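Seryl-tRNA synthetase, cytoplasmic (Candida albicans, PDB 3QO8) catalyses the two-step attachment of serine to tRNA(Ser), first activating the amino acid with ATP and then transferring it to the acceptor end of the tRNA. Local coordinates at residues E16-S21 and G109-E114; Y274-R279 and A297-E302; A356-Q361 and I415-Q420. All blocks are in the same frame, centred on the assembly; numbering follows the deposited sequence.

How the interactions relate
Interactions 2 and 3 both lie in the class II catalytic core and reach the same mixed sheet, their centres about 22 Å apart. Interaction 2 pairs two central antiparallel strands and is almost wholly buried, with one face given over to the seryl-adenylate analogue. Interaction 3 joins the end of another strand of that sheet to helix 408-419, farther from the chain centre, and depends on side-chain carboxylate and amide groups instead of paired backbones. Interaction 1, about 31 Å from interaction 2 between centres, sets a short N-terminal helix against an irregular linker; Ile17 faces solvent and Ile111 is partly exposed, while Ile18 is buried, and a single serine hydroxyl provides its direct hydrogen bond.

Interaction 1 (E16-S21 and G109-E114); sequences EIIKAS and GNIVHE
Ile111 and Ser21 carry most of this contact, one through a branched apolar side chain and the other through a hydroxyl. Ser21 lies on helix 15-25, and its side chain sets out toward the 109-114 segment. Its OG stands opposite the backbone N (chi1 180°) and thereby reaches the linker, where Val112 N donates a nearly straight hydrogen bond to Ser21 OG, 2.9 Å long with an angle of 170° at the hydrogen. The CG2 methyl of Val112 packs beside the same oxygen, 3.5 Å from Ser21 OG. A water 2.7 Å from Ser21 OG also lies 2.7 Å from Gly109 O and probably links the two.

Ile111 supplies the apolar half. Its two branches divide the work: CG2 meets Ile17 CG2 at 3.9 Å, while CD1 comes to 3.8 Å from Ile18 CG1. Ile111 CG1 is beside the backbone N and the chain turns again at chi2 (-45°), bringing CD1 to the helix although the side chain sets out across the contact. In each pair the side chains cross at about a right angle. Ile17 is on the solvent side, whereas Ile18 is buried and also packs on Phe7 and on Val32 of helix 30-65; Leu2 touches Ile111.

Arg25 NH2 bonds to Asn110 O, a second tie from helix 15-25 to the linker. The linker is held on its far side as well: Asn110 directs its side chain away from the helix, and its ND2 bonds to Thr374 OG1 and Ala347 O. Together these bonds place the contact at the junction of the N-terminal tRNA-binding region with the catalytic body, where a short helix packs on the chain leaving the long helical arm characteristic of seryl-tRNA synthetases.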
loop_
_atom_site.group_PDB
_atom_site.type_symbol
_atom_site.label_atom_id
_atom_site.label_comp_id
_atom_site.label_asym_id
_atom_site.label_seq_id
_atom_site.Cartn_x
_atom_site.Cartn_y
_atom_site.Cartn_z
ATOM N N GLU A 16 -22.718 -10.443 35.663
ATOM C CA GLU A 16 -21.913 -9.762 36.674
ATOM C C GLU A 16 -20.458 -9.662 36.234
ATOM O O GLU A 16 -19.818 -8.618 36.382
ATOM C CB GLU A 16 -21.983 -10.488 38.032
ATOM C CG GLU A 16 -23.395 -10.736 38.576
ATOM C CD GLU A 16 -24.198 -9.457 38.753
ATOM O OE1 GLU A 16 -23.582 -8.369 38.826
ATOM O OE2 GLU A 16 -25.446 -9.543 38.809
ATOM N N ILE A 17 -19.936 -10.771 35.722
ATOM C CA ILE A 17 -18.582 -10.838 35.192
ATOM C C ILE A 17 -18.395 -9.793 34.095
ATOM O O ILE A 17 -17.352 -9.128 34.001
ATOM C CB ILE A 17 -18.317 -12.233 34.600
ATOM C CG1 ILE A 17 -18.269 -13.274 35.714
ATOM C CG2 ILE A 17 -17.018 -12.259 33.822
ATOM C CD1 ILE A 17 -18.200 -14.702 35.205
ATOM N N ILE A 18 -19.411 -9.650 33.256
ATOM C CA ILE A 18 -19.326 -8.694 32.155
ATOM C C ILE A 18 -19.326 -7.258 32.678
ATOM O O ILE A 18 -18.560 -6.425 32.203
ATOM C CB ILE A 18 -20.453 -8.901 31.116
ATOM C CG1 ILE A 18 -20.410 -10.330 30.557
ATOM C CG2 ILE A 18 -20.303 -7.904 29.984
ATOM C CD1 ILE A 18 -21.547 -10.660 29.559
ATOM N N LYS A 19 -20.158 -6.981 33.684
ATOM C CA LYS A 19 -20.201 -5.648 34.283
ATOM C C LYS A 19 -18.865 -5.296 34.942
ATOM O O LYS A 19 -18.382 -4.169 34.832
ATOM C CB LYS A 19 -21.312 -5.547 35.337
ATOM C CG LYS A 19 -22.730 -5.540 34.786
ATOM C CD LYS A 19 -23.655 -4.796 35.737
ATOM C CE LYS A 19 -25.124 -4.993 35.397
ATOM N NZ LYS A 19 -25.670 -6.238 36.006
ATOM N N ALA A 20 -18.287 -6.258 35.651
ATOM C CA ALA A 20 -16.993 -6.041 36.292
ATOM C C ALA A 20 -15.959 -5.733 35.216
ATOM O O ALA A 20 -15.113 -4.863 35.387
ATOM C CB ALA A 20 -16.583 -7.258 37.096
ATOM N N SER A 21 -16.040 -6.440 34.090
ATOM C CA SER A 21 -15.075 -6.240 33.023
ATOM C C SER A 21 -15.237 -4.843 32.450
ATOM O O SER A 21 -14.251 -4.130 32.260
ATOM C CB SER A 21 -15.257 -7.282 31.910
ATOM O OG SER A 21 -14.314 -7.079 30.875
ATOM N N GLY A 109 -16.801 -4.739 25.248
ATOM C CA GLY A 109 -15.472 -5.302 25.100
ATOM C C GLY A 109 -15.377 -6.724 25.615
ATOM O O GLY A 109 -16.215 -7.181 26.388
ATOM N N ASN A 110 -14.352 -7.435 25.160
ATOM C CA ASN A 110 -14.097 -8.797 25.601
ATOM C C ASN A 110 -13.886 -8.824 27.128
ATOM O O ASN A 110 -13.494 -7.814 27.729
ATOM C CB ASN A 110 -12.854 -9.327 24.882
ATOM C CG ASN A 110 -12.798 -10.836 24.852
ATOM O OD1 ASN A 110 -13.665 -11.505 25.398
ATOM N ND2 ASN A 110 -11.782 -11.379 24.187
ATOM N N ILE A 111 -14.146 -9.968 27.755
ATOM C CA ILE A 111 -13.946 -10.095 29.202
ATOM C C ILE A 111 -12.476 -9.981 29.556
ATOM O O ILE A 111 -11.659 -10.801 29.131
ATOM C CB ILE A 111 -14.445 -11.444 29.742
ATOM C CG1 ILE A 111 -15.913 -11.662 29.373
ATOM C CG2 ILE A 111 -14.229 -11.528 31.262
ATOM C CD1 ILE A 111 -16.756 -10.461 29.616
ATOM N N VAL A 112 -12.137 -8.964 30.337
ATOM C CA VAL A 112 -10.764 -8.791 30.780
ATOM C C VAL A 112 -10.318 -9.935 31.685
ATOM O O VAL A 112 -10.960 -10.249 32.685
ATOM C CB VAL A 112 -10.563 -7.461 31.517
ATOM C CG1 VAL A 112 -9.123 -7.350 31.971
ATOM C CG2 VAL A 112 -10.939 -6.305 30.602
ATOM N N HIS A 113 -9.202 -10.547 31.314
ATOM C CA HIS A 113 -8.667 -11.675 32.047
ATOM C C HIS A 113 -8.338 -11.262 33.481
ATOM O O HIS A 113 -7.821 -10.169 33.730
ATOM C CB HIS A 113 -7.432 -12.213 31.333
ATOM C CG HIS A 113 -6.954 -13.527 31.861
ATOM N ND1 HIS A 113 -5.854 -13.641 32.683
ATOM C CD2 HIS A 113 -7.430 -14.783 31.693
ATOM C CE1 HIS A 113 -5.666 -14.911 32.990
ATOM N NE2 HIS A 113 -6.605 -15.625 32.401
ATOM N N GLU A 114 -8.667 -12.136 34.424
ATOM C CA GLU A 114 -8.481 -11.847 35.849
ATOM C C GLU A 114 -7.067 -11.451 36.245
ATOM O O GLU A 114 -6.863 -10.819 37.282
ATOM C CB GLU A 114 -8.932 -13.041 36.691
ATOM C CG GLU A 114 -10.438 -13.214 36.734
ATOM C CD GLU A 114 -11.132 -12.076 37.464
ATOM O OE1 GLU A 114 -10.426 -11.242 38.074
ATOM O OE2 GLU A 114 -12.383 -12.017 37.431
HETATM O O HOH W 1 -15.893 -6.200 28.928
#

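Interaction 2 (Y274-R279 and A297-E302); sequences YSSCFR and AFEKIE. With SSA (5'-O-(N-(L-seryl)-sulfamoyl)adenosine), chain B.
Ser276 OG donates to Glu299 OE2 at 2.7 Å, meeting the carboxylate oxygen on its anti side. Glu299 OE1 is gripped separately by Asn188 ND2 and by Gln208 NE2 of the second subunit, so one carboxylate links the strand pair to the dimer interface. On this same sheet face Ile301 CD1 packs against Tyr274 CD1 at 3.4 Å.

The backbones run antiparallel: the N-to-C directions of the two short strand segments are 148° apart. Cys277 and Phe298 form a hydrogen-bonded pair, in which Phe298 N reaches Cys277 O at 3.0 Å. On the other sheet face, the Phe298 chi1 of 63° sets its ring between Cys277 and the analogue's adenine. Cys277 CB sits 3.8 Å from the Phe298 ring centroid, 17° off its normal, a CH-pi contact; the adenine covers the opposite ring face.

Extended Arg279 gives NH1 to sulfamoyl O1S at 2.8 Å and NH2 to seryl O9. Lys300 NZ bridges to Glu302 OE1 and bonds to Thr246. This chemistry implies complementary recognition: Arg279 probably offsets charge around the phosphate-mimicking sulfamoyl, and Glu302 accepts from the analogue's amine and hydroxyl, consistent with recognising serine.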
loop_
_atom_site.group_PDB
_atom_site.type_symbol
_atom_site.label_atom_id
_atom_site.label_comp_id
_atom_site.label_asym_id
_atom_site.label_seq_id
_atom_site.Cartn_x
_atom_site.Cartn_y
_atom_site.Cartn_z
ATOM N N TYR A 274 2.735 -10.713 6.602
ATOM C CA TYR A 274 3.529 -9.582 6.141
ATOM C C TYR A 274 2.667 -8.664 5.296
ATOM O O TYR A 274 1.950 -9.121 4.392
ATOM C CB TYR A 274 4.754 -10.037 5.327
ATOM C CG TYR A 274 5.337 -8.895 4.521
ATOM C CD1 TYR A 274 5.832 -7.757 5.160
ATOM C CD2 TYR A 274 5.343 -8.918 3.138
ATOM C CE1 TYR A 274 6.334 -6.693 4.448
ATOM C CE2 TYR A 274 5.870 -7.843 2.405
ATOM C CZ TYR A 274 6.357 -6.735 3.072
ATOM O OH TYR A 274 6.875 -5.654 2.385
ATOM N N SER A 275 2.728 -7.371 5.587
ATOM C CA SER A 275 2.032 -6.400 4.758
ATOM C C SER A 275 2.582 -5.033 5.080
ATOM O O SER A 275 3.221 -4.844 6.117
ATOM C CB SER A 275 0.532 -6.413 5.068
ATOM O OG SER A 275 0.279 -5.810 6.345
ATOM N N SER A 276 2.330 -4.077 4.199
ATOM C CA SER A 276 2.375 -2.682 4.606
ATOM C C SER A 276 1.124 -2.386 5.441
ATOM O O SER A 276 0.131 -3.126 5.369
ATOM C CB SER A 276 2.467 -1.757 3.396
ATOM O OG SER A 276 3.773 -1.839 2.844
ATOM N N CYS A 277 1.199 -1.319 6.233
ATOM C CA CYS A 277 0.160 -0.925 7.182
ATOM C C CYS A 277 -0.026 0.573 7.074
ATOM O O CYS A 277 0.950 1.312 6.956
ATOM C CB CYS A 277 0.581 -1.287 8.616
ATOM S SG CYS A 277 1.033 -3.041 8.802
ATOM N N PHE A 278 -1.274 1.026 7.127
ATOM C CA PHE A 278 -1.580 2.441 6.898
ATOM C C PHE A 278 -2.440 2.973 8.028
ATOM O O PHE A 278 -3.476 2.387 8.350
ATOM C CB PHE A 278 -2.287 2.603 5.540
ATOM C CG PHE A 278 -1.505 2.009 4.399
ATOM C CD1 PHE A 278 -0.577 2.771 3.705
ATOM C CD2 PHE A 278 -1.657 0.668 4.064
ATOM C CE1 PHE A 278 0.177 2.204 2.674
ATOM C CE2 PHE A 278 -0.912 0.104 3.044
ATOM C CZ PHE A 278 -0.006 0.874 2.345
ATOM N N ARG A 279 -2.004 4.074 8.642
ATOM C CA ARG A 279 -2.725 4.630 9.769
ATOM C C ARG A 279 -2.783 6.148 9.690
ATOM O O ARG A 279 -1.771 6.800 9.492
ATOM C CB ARG A 279 -2.061 4.188 11.070
ATOM C CG ARG A 279 -1.960 2.683 11.190
ATOM C CD ARG A 279 -1.491 2.258 12.568
ATOM N NE ARG A 279 -1.366 0.808 12.627
ATOM C CZ ARG A 279 -1.276 0.106 13.753
ATOM N NH1 ARG A 279 -1.309 0.725 14.941
ATOM N NH2 ARG A 279 -1.166 -1.220 13.688
ATOM N N ALA A 297 2.535 5.060 6.993
ATOM C CA ALA A 297 2.694 3.820 6.219
ATOM C C ALA A 297 3.954 3.134 6.702
ATOM O O ALA A 297 5.000 3.774 6.822
ATOM C CB ALA A 297 2.807 4.127 4.701
ATOM N N PHE A 298 3.858 1.852 7.031
ATOM C CA PHE A 298 5.024 1.108 7.505
ATOM C C PHE A 298 4.828 -0.369 7.225
ATOM O O PHE A 298 3.698 -0.807 6.968
ATOM C CB PHE A 298 5.295 1.373 9.013
ATOM C CG PHE A 298 4.184 0.923 9.933
ATOM C CD1 PHE A 298 4.204 -0.339 10.506
ATOM C CD2 PHE A 298 3.122 1.771 10.230
ATOM C CE1 PHE A 298 3.178 -0.750 11.369
ATOM C CE2 PHE A 298 2.091 1.369 11.059
ATOM C CZ PHE A 298 2.114 0.112 11.641
ATOM N N GLU A 299 5.921 -1.129 7.224
ATOM C CA GLU A 299 5.825 -2.585 7.065
ATOM C C GLU A 299 5.841 -3.304 8.413
ATOM O O GLU A 299 6.436 -2.820 9.372
ATOM C CB GLU A 299 6.955 -3.116 6.175
ATOM C CG GLU A 299 6.771 -2.754 4.673
ATOM C CD GLU A 299 6.904 -1.261 4.424
ATOM O OE1 GLU A 299 8.009 -0.722 4.632
ATOM O OE2 GLU A 299 5.907 -0.627 4.022
ATOM N N LYS A 300 5.200 -4.467 8.482
ATOM C CA LYS A 300 5.149 -5.208 9.737
ATOM C C LYS A 300 5.062 -6.703 9.471
ATOM O O LYS A 300 4.230 -7.161 8.672
ATOM C CB LYS A 300 3.961 -4.743 10.603
ATOM C CG LYS A 300 3.856 -5.473 11.976
ATOM C CD LYS A 300 2.857 -4.778 12.953
ATOM C CE LYS A 300 1.452 -4.606 12.332
ATOM N NZ LYS A 300 0.925 -5.871 11.738
ATOM N N ILE A 301 5.949 -7.448 10.120
ATOM C CA ILE A 301 5.818 -8.888 10.244
ATOM C C ILE A 301 5.007 -9.185 11.507
ATOM O O ILE A 301 5.386 -8.796 12.613
ATOM C CB ILE A 301 7.187 -9.592 10.318
ATOM C CG1 ILE A 301 8.040 -9.224 9.090
ATOM C CG2 ILE A 301 6.996 -11.108 10.443
ATOM C CD1 ILE A 301 7.314 -9.427 7.756
ATOM N N GLU A 302 3.902 -9.898 11.313
ATOM C CA GLU A 302 2.882 -10.140 12.316
ATOM C C GLU A 302 2.817 -11.635 12.645
ATOM O O GLU A 302 2.880 -12.476 11.744
ATOM C CB GLU A 302 1.525 -9.726 11.715
ATOM C CG GLU A 302 0.323 -9.929 12.633
ATOM C CD GLU A 302 0.238 -8.872 13.730
ATOM O OE1 GLU A 302 1.178 -8.050 13.837
ATOM O OE2 GLU A 302 -0.778 -8.856 14.477
HETATM N N10 SSA B . -1.864 -6.492 15.048
HETATM C CA SSA B . -1.376 -5.902 16.293
HETATM C CB SSA B . -0.063 -6.565 16.707
HETATM O OG SSA B . 0.999 -6.187 15.808
HETATM C C9 SSA B . -1.176 -4.422 16.128
HETATM O O9 SSA B . -1.307 -3.875 15.039
HETATM N N8 SSA B . -0.844 -3.753 17.227
HETATM S S1 SSA B . -0.297 -2.247 17.200
HETATM O O1S SSA B . -1.302 -1.287 16.844
HETATM O O2S SSA B . 0.235 -1.941 18.487
HETATM O "O5'" SSA B . 0.872 -2.144 16.203
HETATM C "C5'" SSA B . 1.971 -3.036 16.269
HETATM C "C4'" SSA B . 3.277 -2.239 16.184
HETATM O "O4'" SSA B . 3.393 -1.477 14.977
HETATM C "C3'" SSA B . 3.441 -1.214 17.284
HETATM O "O3'" SSA B . 3.843 -1.861 18.501
HETATM C "C2'" SSA B . 4.516 -0.317 16.684
HETATM O "O2'" SSA B . 5.815 -0.922 16.831
HETATM C "C1'" SSA B . 4.172 -0.307 15.194
HETATM N N9 SSA B . 3.370 0.888 14.860
HETATM C C8 SSA B . 2.108 1.148 15.238
HETATM N N7 SSA B . 1.746 2.349 14.738
HETATM C C5 SSA B . 2.794 2.826 14.041
HETATM C C6 SSA B . 3.002 3.981 13.312
HETATM N N6 SSA B . 2.007 4.890 13.225
HETATM N N1 SSA B . 4.194 4.176 12.703
HETATM C C2 SSA B . 5.168 3.264 12.803
HETATM N N3 SSA B . 4.991 2.130 13.494
HETATM C C4 SSA B . 3.817 1.904 14.128
HETATM O O HOH W 2 1.530 -6.581 8.688
#

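Interaction 3 (A356-Q361 and I415-Q420); sequences AWFPFQ and ILENYQ. With SSA (5'-O-(N-(L-seryl)-sulfamoyl)adenosine), chain D.
The tight part of the contact gathers around the carboxylate of Glu417, which buries more surface here than any other residue. Its chain runs straight beyond CG, carrying the two oxygens from helix 408-419 to the turn that follows strand 350-358. Phe360 N donates to Glu417 OE1 at 3.0 Å, approaching from 44° above the carboxylate plane. Gln361 NE2 donates to the syn lone pair of Glu417 OE2 at 2.9 Å and 166°, with amide and carboxylate only 25° from coplanar. His154 N is a further donor to OE2, and bonds to both oxygens should restrict rotation of the group. The Phe358 ring presents its edge to Glu417, its plane steeply inclined to the carboxylate.

One residue farther on, Asn418 secures the strand end. Its ND2 donates to Trp357 O at 2.9 Å, with the acceptor close to the amide plane. ND2 also bonds to Cys414 O, and OD1 accepts from Ala144 N, fixing which way the amide is turned. Pro359 CD and CG pack against the amide, Pro359 CG 3.3 Å from Asn418 OD1.

Phe360 and Gln361 are both partly exposed, yet their donors stay tight; the looser side is the Phe360 ring, which leads away from the helix and rests on Ser153. Hydrogen bonds of the Glu417 and Asn418 side chains thus fasten the helix to the end of strand 350-358 and the turn after it, a helix-on-sheet join within the antiparallel catalytic fold of class II synthetases. Next to it, Tyr419 OH lies 2.9 Å from N9 of a second bound analogue, whose pocket this segment helps to line.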
loop_
_atom_site.group_PDB
_atom_site.type_symbol
_atom_site.label_atom_id
_atom_site.label_comp_id
_atom_site.label_asym_id
_atom_site.label_seq_id
_atom_site.Cartn_x
_atom_site.Cartn_y
_atom_site.Cartn_z
ATOM N N ALA A 356 11.189 -1.501 23.795
ATOM C CA ALA A 356 12.634 -1.616 23.670
ATOM C C ALA A 356 13.278 -0.325 24.148
ATOM O O ALA A 356 12.671 0.741 24.079
ATOM C CB ALA A 356 13.030 -1.884 22.218
ATOM N N TRP A 357 14.512 -0.433 24.624
ATOM C CA TRP A 357 15.236 0.725 25.114
ATOM C C TRP A 357 15.772 1.573 23.969
ATOM O O TRP A 357 16.482 1.076 23.101
ATOM C CB TRP A 357 16.389 0.275 26.019
ATOM C CG TRP A 357 17.184 1.412 26.626
ATOM C CD1 TRP A 357 18.480 1.765 26.340
ATOM C CD2 TRP A 357 16.731 2.332 27.631
ATOM N NE1 TRP A 357 18.857 2.852 27.116
ATOM C CE2 TRP A 357 17.800 3.212 27.912
ATOM C CE3 TRP A 357 15.525 2.490 28.327
ATOM C CZ2 TRP A 357 17.693 4.238 28.853
ATOM C CZ3 TRP A 357 15.425 3.503 29.265
ATOM C CH2 TRP A 357 16.504 4.363 29.522
ATOM N N PHE A 358 15.424 2.856 23.974
ATOM C CA PHE A 358 15.984 3.815 23.038
ATOM C C PHE A 358 16.971 4.693 23.827
ATOM O O PHE A 358 16.554 5.578 24.578
ATOM C CB PHE A 358 14.862 4.672 22.423
ATOM C CG PHE A 358 14.118 4.005 21.273
ATOM C CD1 PHE A 358 13.363 2.852 21.476
ATOM C CD2 PHE A 358 14.162 4.550 19.999
ATOM C CE1 PHE A 358 12.672 2.244 20.415
ATOM C CE2 PHE A 358 13.488 3.956 18.938
ATOM C CZ PHE A 358 12.739 2.790 19.141
ATOM N N PRO A 359 18.282 4.449 23.668
ATOM C CA PRO A 359 19.223 5.101 24.594
ATOM C C PRO A 359 19.364 6.607 24.395
ATOM O O PRO A 359 19.727 7.278 25.353
ATOM C CB PRO A 359 20.548 4.384 24.328
ATOM C CG PRO A 359 20.419 3.870 22.905
ATOM C CD PRO A 359 18.958 3.511 22.750
ATOM N N PHE A 360 19.093 7.140 23.203
ATOM C CA PHE A 360 19.178 8.582 23.051
ATOM C C PHE A 360 18.004 9.215 23.780
ATOM O O PHE A 360 18.164 10.177 24.509
ATOM C CB PHE A 360 19.161 9.043 21.588
ATOM C CG PHE A 360 19.099 10.543 21.452
ATOM C CD1 PHE A 360 20.254 11.302 21.518
ATOM C CD2 PHE A 360 17.882 11.194 21.326
ATOM C CE1 PHE A 360 20.200 12.697 21.430
ATOM C CE2 PHE A 360 17.816 12.584 21.236
ATOM C CZ PHE A 360 18.987 13.336 21.291
ATOM N N GLN A 361 16.822 8.664 23.549
ATOM C CA GLN A 361 15.594 9.128 24.177
ATOM C C GLN A 361 15.689 8.869 25.671
ATOM O O GLN A 361 15.047 9.533 26.476
ATOM C CB GLN A 361 14.413 8.337 23.599
ATOM C CG GLN A 361 14.468 8.149 22.062
ATOM C CD GLN A 361 14.045 9.405 21.313
ATOM O OE1 GLN A 361 13.120 10.103 21.734
ATOM N NE2 GLN A 361 14.734 9.711 20.211
ATOM N N ILE A 415 17.336 0.039 16.378
ATOM C CA ILE A 415 18.651 -0.371 15.918
ATOM C C ILE A 415 19.576 0.831 15.754
ATOM O O ILE A 415 20.724 0.817 16.214
ATOM C CB ILE A 415 18.543 -1.146 14.578
ATOM C CG1 ILE A 415 17.914 -2.528 14.840
ATOM C CG2 ILE A 415 19.923 -1.268 13.917
ATOM C CD1 ILE A 415 17.497 -3.275 13.603
ATOM N N LEU A 416 19.087 1.861 15.078
ATOM C CA LEU A 416 19.901 3.054 14.847
ATOM C C LEU A 416 20.455 3.612 16.155
ATOM O O LEU A 416 21.643 3.943 16.244
ATOM C CB LEU A 416 19.097 4.130 14.131
ATOM C CG LEU A 416 18.654 3.774 12.699
ATOM C CD1 LEU A 416 17.753 4.843 12.127
ATOM C CD2 LEU A 416 19.851 3.558 11.790
ATOM N N GLU A 417 19.613 3.746 17.176
ATOM C CA GLU A 417 20.122 4.365 18.404
ATOM C C GLU A 417 21.083 3.430 19.127
ATOM O O GLU A 417 22.056 3.881 19.727
ATOM C CB GLU A 417 18.996 4.855 19.327
ATOM C CG GLU A 417 18.145 5.952 18.689
ATOM C CD GLU A 417 17.294 6.722 19.684
ATOM O OE1 GLU A 417 17.345 6.423 20.898
ATOM O OE2 GLU A 417 16.580 7.645 19.243
ATOM N N ASN A 418 20.841 2.124 19.034
ATOM C CA ASN A 418 21.667 1.157 19.766
ATOM C C ASN A 418 22.919 0.651 19.032
ATOM O O ASN A 418 23.771 0.005 19.632
ATOM C CB ASN A 418 20.814 -0.028 20.233
ATOM C CG ASN A 418 19.977 0.312 21.456
ATOM O OD1 ASN A 418 20.522 0.554 22.532
ATOM N ND2 ASN A 418 18.645 0.328 21.298
ATOM N N TYR A 419 23.024 0.935 17.740
ATOM C CA TYR A 419 24.139 0.420 16.949
ATOM C C TYR A 419 25.001 1.545 16.407
ATOM O O TYR A 419 25.920 1.307 15.635
ATOM C CB TYR A 419 23.657 -0.511 15.820
ATOM C CG TYR A 419 23.430 -1.936 16.284
ATOM C CD1 TYR A 419 22.266 -2.293 16.958
ATOM C CD2 TYR A 419 24.384 -2.920 16.057
ATOM C CE1 TYR A 419 22.055 -3.600 17.397
ATOM C CE2 TYR A 419 24.185 -4.237 16.494
ATOM C CZ TYR A 419 23.015 -4.563 17.166
ATOM O OH TYR A 419 22.801 -5.858 17.606
ATOM N N GLN A 420 24.710 2.768 16.837
ATOM C CA GLN A 420 25.485 3.919 16.414
ATOM C C GLN A 420 26.844 3.915 17.094
ATOM O O GLN A 420 27.008 3.373 18.186
ATOM C CB GLN A 420 24.755 5.234 16.743
ATOM C CG GLN A 420 24.742 5.611 18.224
ATOM C CD GLN A 420 23.955 6.890 18.482
ATOM O OE1 GLN A 420 24.404 7.984 18.138
ATOM N NE2 GLN A 420 22.765 6.754 19.063
HETATM N N10 SSA D . 25.542 -14.156 23.250
HETATM C CA SSA D . 26.262 -13.576 22.132
HETATM C CB SSA D . 25.832 -14.283 20.849
HETATM O OG SSA D . 26.468 -13.680 19.716
HETATM C C9 SSA D . 25.955 -12.106 22.042
HETATM O O9 SSA D . 26.496 -11.409 21.199
HETATM N N8 SSA D . 25.071 -11.627 22.916
HETATM S S1 SSA D . 24.529 -10.119 22.812
HETATM O O1S SSA D . 23.381 -9.978 23.665
HETATM O O2S SSA D . 25.564 -9.201 23.210
HETATM O "O5'" SSA D . 24.145 -9.827 21.350
HETATM C "C5'" SSA D . 22.889 -10.233 20.810
HETATM C "C4'" SSA D . 22.990 -10.182 19.289
HETATM O "O4'" SSA D . 22.989 -8.832 18.818
HETATM C "C3'" SSA D . 24.289 -10.798 18.795
HETATM O "O3'" SSA D . 24.090 -12.155 18.387
HETATM C "C2'" SSA D . 24.694 -9.949 17.612
HETATM O "O2'" SSA D . 24.215 -10.534 16.404
HETATM C "C1'" SSA D . 23.993 -8.620 17.821
HETATM N N9 SSA D . 25.018 -7.657 18.286
HETATM C C8 SSA D . 25.200 -7.204 19.540
HETATM N N7 SSA D . 26.253 -6.351 19.539
HETATM C C5 SSA D . 26.728 -6.279 18.275
HETATM C C6 SSA D . 27.767 -5.580 17.674
HETATM N N6 SSA D . 28.566 -4.749 18.394
HETATM N N1 SSA D . 27.978 -5.743 16.348
HETATM C C2 SSA D . 27.202 -6.553 15.614
HETATM N N3 SSA D . 26.192 -7.235 16.170
HETATM C C4 SSA D . 25.944 -7.113 17.495
#